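Side-chain contacts in embryonic developmental protein tofu-6 (Caenorhabditis elegans, PDB 7OCX), which takes part in piRNA (21U-RNA) biogenesis, probably as part of the PETISCO complex, and pairs with PID-3 through its RNA recognition motif domain: residues C[27-30]-C[31-34]; C[64-67]-C[68-71]. One frame throughout, in Å; residues are numbered along the deposited sequence.

Contact 1: residues C[27-30]-C[31-34]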
loop_
_atom_site.group_PDB
_atom_site.type_symbol
_atom_site.label_atom_id
_atom_site.label_comp_id
_atom_site.label_asym_id
_atom_site.label_seq_id
_atom_site.Cartn_x
_atom_site.Cartn_y
_atom_site.Cartn_z
ATOM N N ALA C 27 -27.055 6.169 -24.709
ATOM C CA ALA C 27 -27.762 6.225 -23.436
ATOM C C ALA C 27 -26.850 6.005 -22.236
ATOM O O ALA C 27 -27.321 6.081 -21.097
ATOM C CB ALA C 27 -28.878 5.177 -23.411
ATOM N N TRP C 28 -25.571 5.711 -22.458
ATOM C CA TRP C 28 -24.677 5.391 -21.354
ATOM C C TRP C 28 -24.199 6.686 -20.709
ATOM O O TRP C 28 -24.112 7.737 -21.353
ATOM C CB TRP C 28 -23.454 4.627 -21.866
ATOM C CG TRP C 28 -23.687 3.191 -22.140
ATOM C CD1 TRP C 28 -24.879 2.600 -22.449
ATOM C CD2 TRP C 28 -22.690 2.175 -22.272
ATOM N NE1 TRP C 28 -24.691 1.268 -22.711
ATOM C CE2 TRP C 28 -23.355 0.981 -22.616
ATOM C CE3 TRP C 28 -21.299 2.156 -22.110
ATOM C CZ2 TRP C 28 -22.680 -0.225 -22.800
ATOM C CZ3 TRP C 28 -20.623 0.956 -22.297
ATOM C CH2 TRP C 28 -21.316 -0.217 -22.646
ATOM N N ASN C 29 -23.868 6.596 -19.427
ATOM C CA ASN C 29 -23.157 7.661 -18.742
ATOM C C ASN C 29 -21.815 7.045 -18.296
ATOM O O ASN C 29 -21.493 5.898 -18.630
ATOM C CB ASN C 29 -24.033 8.201 -17.615
ATOM C CG ASN C 29 -24.030 7.331 -16.382
ATOM O OD1 ASN C 29 -23.591 6.195 -16.401
ATOM N ND2 ASN C 29 -24.673 7.828 -15.334
ATOM N N ASP C 30 -21.034 7.812 -17.546
ATOM C CA ASP C 30 -19.711 7.337 -17.179
ATOM C C ASP C 30 -19.775 6.135 -16.247
ATOM O O ASP C 30 -18.846 5.315 -16.244
ATOM C CB ASP C 30 -18.903 8.465 -16.551
ATOM C CG ASP C 30 -19.628 9.160 -15.423
ATOM O OD1 ASP C 30 -20.832 8.868 -15.177
ATOM O OD2 ASP C 30 -18.967 9.996 -14.764
ATOM N N TRP C 31 -20.843 6.004 -15.450
ATOM C CA TRP C 31 -20.966 4.815 -14.614
ATOM C C TRP C 31 -21.230 3.558 -15.435
ATOM O O TRP C 31 -20.739 2.485 -15.082
ATOM C CB TRP C 31 -22.040 4.984 -13.553
ATOM C CG TRP C 31 -21.642 5.904 -12.473
ATOM C CD1 TRP C 31 -22.066 7.192 -12.299
ATOM C CD2 TRP C 31 -20.685 5.655 -11.426
ATOM N NE1 TRP C 31 -21.472 7.743 -11.197
ATOM C CE2 TRP C 31 -20.606 6.828 -10.651
ATOM C CE3 TRP C 31 -19.894 4.552 -11.068
ATOM C CZ2 TRP C 31 -19.791 6.927 -9.526
ATOM C CZ3 TRP C 31 -19.061 4.654 -9.966
ATOM C CH2 TRP C 31 -19.003 5.835 -9.213
ATOM N N ASN C 32 -21.973 3.657 -16.541
ATOM C CA ASN C 32 -22.135 2.494 -17.416
ATOM C C ASN C 32 -20.781 2.030 -17.952
ATOM O O ASN C 32 -20.475 0.831 -17.962
ATOM C CB ASN C 32 -23.069 2.851 -18.573
ATOM C CG ASN C 32 -24.450 3.221 -18.099
ATOM O OD1 ASN C 32 -24.944 4.308 -18.403
ATOM N ND2 ASN C 32 -25.097 2.313 -17.376
ATOM N N LEU C 33 -19.978 2.981 -18.434
ATOM C CA LEU C 33 -18.645 2.693 -18.953
ATOM C C LEU C 33 -17.757 2.092 -17.871
ATOM O O LEU C 33 -17.042 1.105 -18.099
ATOM C CB LEU C 33 -18.043 3.990 -19.499
ATOM C CG LEU C 33 -16.687 3.888 -20.190
ATOM C CD1 LEU C 33 -16.740 2.939 -21.370
ATOM C CD2 LEU C 33 -16.223 5.265 -20.633
ATOM N N PHE C 34 -17.786 2.686 -16.680
ATOM C CA PHE C 34 -17.028 2.136 -15.561
ATOM C C PHE C 34 -17.395 0.672 -15.318
ATOM O O PHE C 34 -16.518 -0.177 -15.113
ATOM C CB PHE C 34 -17.282 2.997 -14.314
ATOM C CG PHE C 34 -16.911 2.326 -13.031
ATOM C CD1 PHE C 34 -15.599 2.343 -12.579
ATOM C CD2 PHE C 34 -17.879 1.679 -12.276
ATOM C CE1 PHE C 34 -15.248 1.715 -11.399
ATOM C CE2 PHE C 34 -17.542 1.040 -11.102
ATOM C CZ PHE C 34 -16.219 1.056 -10.655
#

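Contact 2: residues C[64-67]-C[68-71]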
loop_
_atom_site.group_PDB
_atom_site.type_symbol
_atom_site.label_atom_id
_atom_site.label_comp_id
_atom_site.label_asym_id
_atom_site.label_seq_id
_atom_site.Cartn_x
_atom_site.Cartn_y
_atom_site.Cartn_z
ATOM N N MET C 64 -7.039 1.990 -16.506
ATOM C CA MET C 64 -7.081 0.963 -15.486
ATOM C C MET C 64 -6.102 1.300 -14.367
ATOM O O MET C 64 -5.198 2.125 -14.515
ATOM C CB MET C 64 -6.784 -0.409 -16.073
ATOM C CG MET C 64 -7.669 -0.853 -17.227
ATOM S SD MET C 64 -9.412 -0.821 -16.872
ATOM C CE MET C 64 -9.571 -2.273 -15.811
ATOM N N MET C 65 -6.313 0.672 -13.218
ATOM C CA MET C 65 -5.446 0.949 -12.082
ATOM C C MET C 65 -4.033 0.425 -12.300
ATOM O O MET C 65 -3.091 0.926 -11.674
ATOM C CB MET C 65 -6.038 0.340 -10.814
ATOM C CG MET C 65 -5.275 0.757 -9.601
ATOM S SD MET C 65 -5.578 2.409 -8.993
ATOM C CE MET C 65 -7.323 2.657 -9.297
ATOM N N SER C 66 -3.868 -0.570 -13.157
ATOM C CA SER C 66 -2.555 -1.158 -13.365
ATOM C C SER C 66 -2.472 -1.711 -14.774
ATOM O O SER C 66 -3.488 -1.978 -15.418
ATOM C CB SER C 66 -2.289 -2.232 -12.306
ATOM O OG SER C 66 -3.032 -3.408 -12.583
ATOM N N VAL C 67 -1.238 -1.849 -15.256
ATOM C CA VAL C 67 -1.009 -2.403 -16.589
ATOM C C VAL C 67 -1.549 -3.824 -16.657
ATOM O O VAL C 67 -2.112 -4.248 -17.675
ATOM C CB VAL C 67 0.496 -2.335 -16.930
ATOM C CG1 VAL C 67 0.827 -3.092 -18.203
ATOM C CG2 VAL C 67 0.904 -0.872 -17.037
ATOM N N ALA C 68 -1.423 -4.564 -15.555
ATOM C CA ALA C 68 -1.973 -5.912 -15.493
ATOM C C ALA C 68 -3.484 -5.919 -15.731
ATOM O O ALA C 68 -3.992 -6.794 -16.440
ATOM C CB ALA C 68 -1.622 -6.547 -14.146
ATOM N N ASP C 69 -4.215 -4.960 -15.154
ATOM C CA ASP C 69 -5.648 -4.836 -15.452
ATOM C C ASP C 69 -5.877 -4.509 -16.922
ATOM O O ASP C 69 -6.790 -5.055 -17.557
ATOM C CB ASP C 69 -6.285 -3.741 -14.598
ATOM C CG ASP C 69 -6.265 -4.039 -13.116
ATOM O OD1 ASP C 69 -6.311 -5.228 -12.747
ATOM O OD2 ASP C 69 -6.184 -3.059 -12.331
ATOM N N ALA C 70 -5.097 -3.567 -17.460
ATOM C CA ALA C 70 -5.227 -3.179 -18.860
ATOM C C ALA C 70 -4.886 -4.328 -19.793
ATOM O O ALA C 70 -5.467 -4.437 -20.880
ATOM C CB ALA C 70 -4.322 -1.984 -19.157
ATOM N N ASP C 71 -3.935 -5.183 -19.402
ATOM C CA ASP C 71 -3.651 -6.365 -20.207
ATOM C C ASP C 71 -4.829 -7.342 -20.196
ATOM O O ASP C 71 -5.144 -7.945 -21.230
ATOM C CB ASP C 71 -2.372 -7.064 -19.729
ATOM C CG ASP C 71 -1.103 -6.310 -20.126
ATOM O OD1 ASP C 71 -1.174 -5.441 -21.024
ATOM O OD2 ASP C 71 -0.016 -6.651 -19.628
#

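Contact 1: residues C[27-30]-C[31-34]
Asn29 and Asn32 bond to each other's backbone NH groups and form a capping box at the start of helix 30-38. Asn29 is the N-cap. Its OD1 accepts from Asn32 N at 3.0 Å, with the donor nearly in line with the side-chain C=O. The return bond is shorter: Asn29 N gives its hydrogen to Asn32 OD1 at 2.7 Å, in the carbonyl plane and on a lone pair. Asn29 CG lies between its own backbone N and carbonyl carbon (chi1 79°), which turns OD1 back over the first turn of the helix. Replacing Asn32 by alanine takes away OD1, so Asn29 N would probably lose its acceptor and the capping box its return bond. The regular helix bonds start here as well. Asn29 O takes Leu33 N at 3.3 Å, and Asp30 O takes Phe34 N at 2.9 Å. Asp30 OD1 is only weakly bonded to Trp31 N, with a bent N-H...O angle of 117°. The stronger partners of this carboxylate are on OD2, which forms salt bridges with Arg47 of the same chain and Lys56 of a PID-3 chain, whose Phe57 meets the rings of Trp31 and Phe34. Asn32 CB sits above the plane of the Trp28 indole, toward its rim, 3.6 Å from Trp28 CG. The backbone O of Trp28 is taken by Gln58 on strand 57-64, and its ring meets Phe87 of strand 87-93 edge-to-face. The cap thus joins the loop after strand 18-25 to helix 30-38, which packs Leu33 and Phe34 on Cys46 of strand 43-51.

Contact 2: residues C[64-67]-C[68-71]
Ser66 OG bonds two groups of Asp69, its backbone N and its OD2. It accepts from Asp69 N at 3.2 Å with a nearly straight N-H...O angle of 161°. It also donates a weak bond to Asp69 OD2, again at 3.2 Å. Ser66 is therefore the N-cap of helix 67-75, the second helix of the RNA recognition motif fold. OG sits between the backbone N and the carbonyl carbon of its own residue (chi1 75°), and this torsion brings it over the first turn. Asp69 CG lies anti to its carbonyl carbon (chi1 -64°), which sends the carboxylate back toward the serine. The negative group near the helix start would probably be favoured by the helix dipole. Two backbone bonds continue the turn. Ser66 O accepts from Ala70 N at 3.0 Å, and Val67 O from Asp71 N at 2.7 Å. Next to the cap, Met64 packs against the helix. Its chain bends at both chi2 and chi3, and its CE lies 3.8 Å from Asp69 CB. Met64 and Ala70 both touch Phe19 of strand 18-25, so this side of the turn faces the sheet. Met65 and Asp69 rest on Lys42. The carboxylate of Asp71 turns to other partners: OD1 forms a salt bridge with Arg74, and OD2 with Arg73 of a PID-3 chain. Val67 lies alongside Asp71, pointing the same way, with its CG1 3.9 Å from Asp71 OD2. On the inner side, Met64 CG reaches Ala70 CB at 4.0 Å.

In the fold
Contacts 1 and 2 begin the two helices of one RNA recognition motif domain. Their centres are 19 Å apart and their nearest atoms about 7 Å apart, so they do not touch. Both are partly buried: Leu33, Phe34, Met64 and Ala70 are buried against the sheet, while Asn29 and Ala68 are exposed. The caps differ in chemistry. Contact 1 has a reciprocal amide box, whereas contact 2 uses a hydroxyl backed by a carboxylate. Their inner neighbours differ too: strand 43-51 for contact 1, strand 18-25 for contact 2. PID-3 chains reach both contacts through salt bridges to aspartates; two of them touch contact 2. At contact 1 aromatic rings meet PID-3 as well.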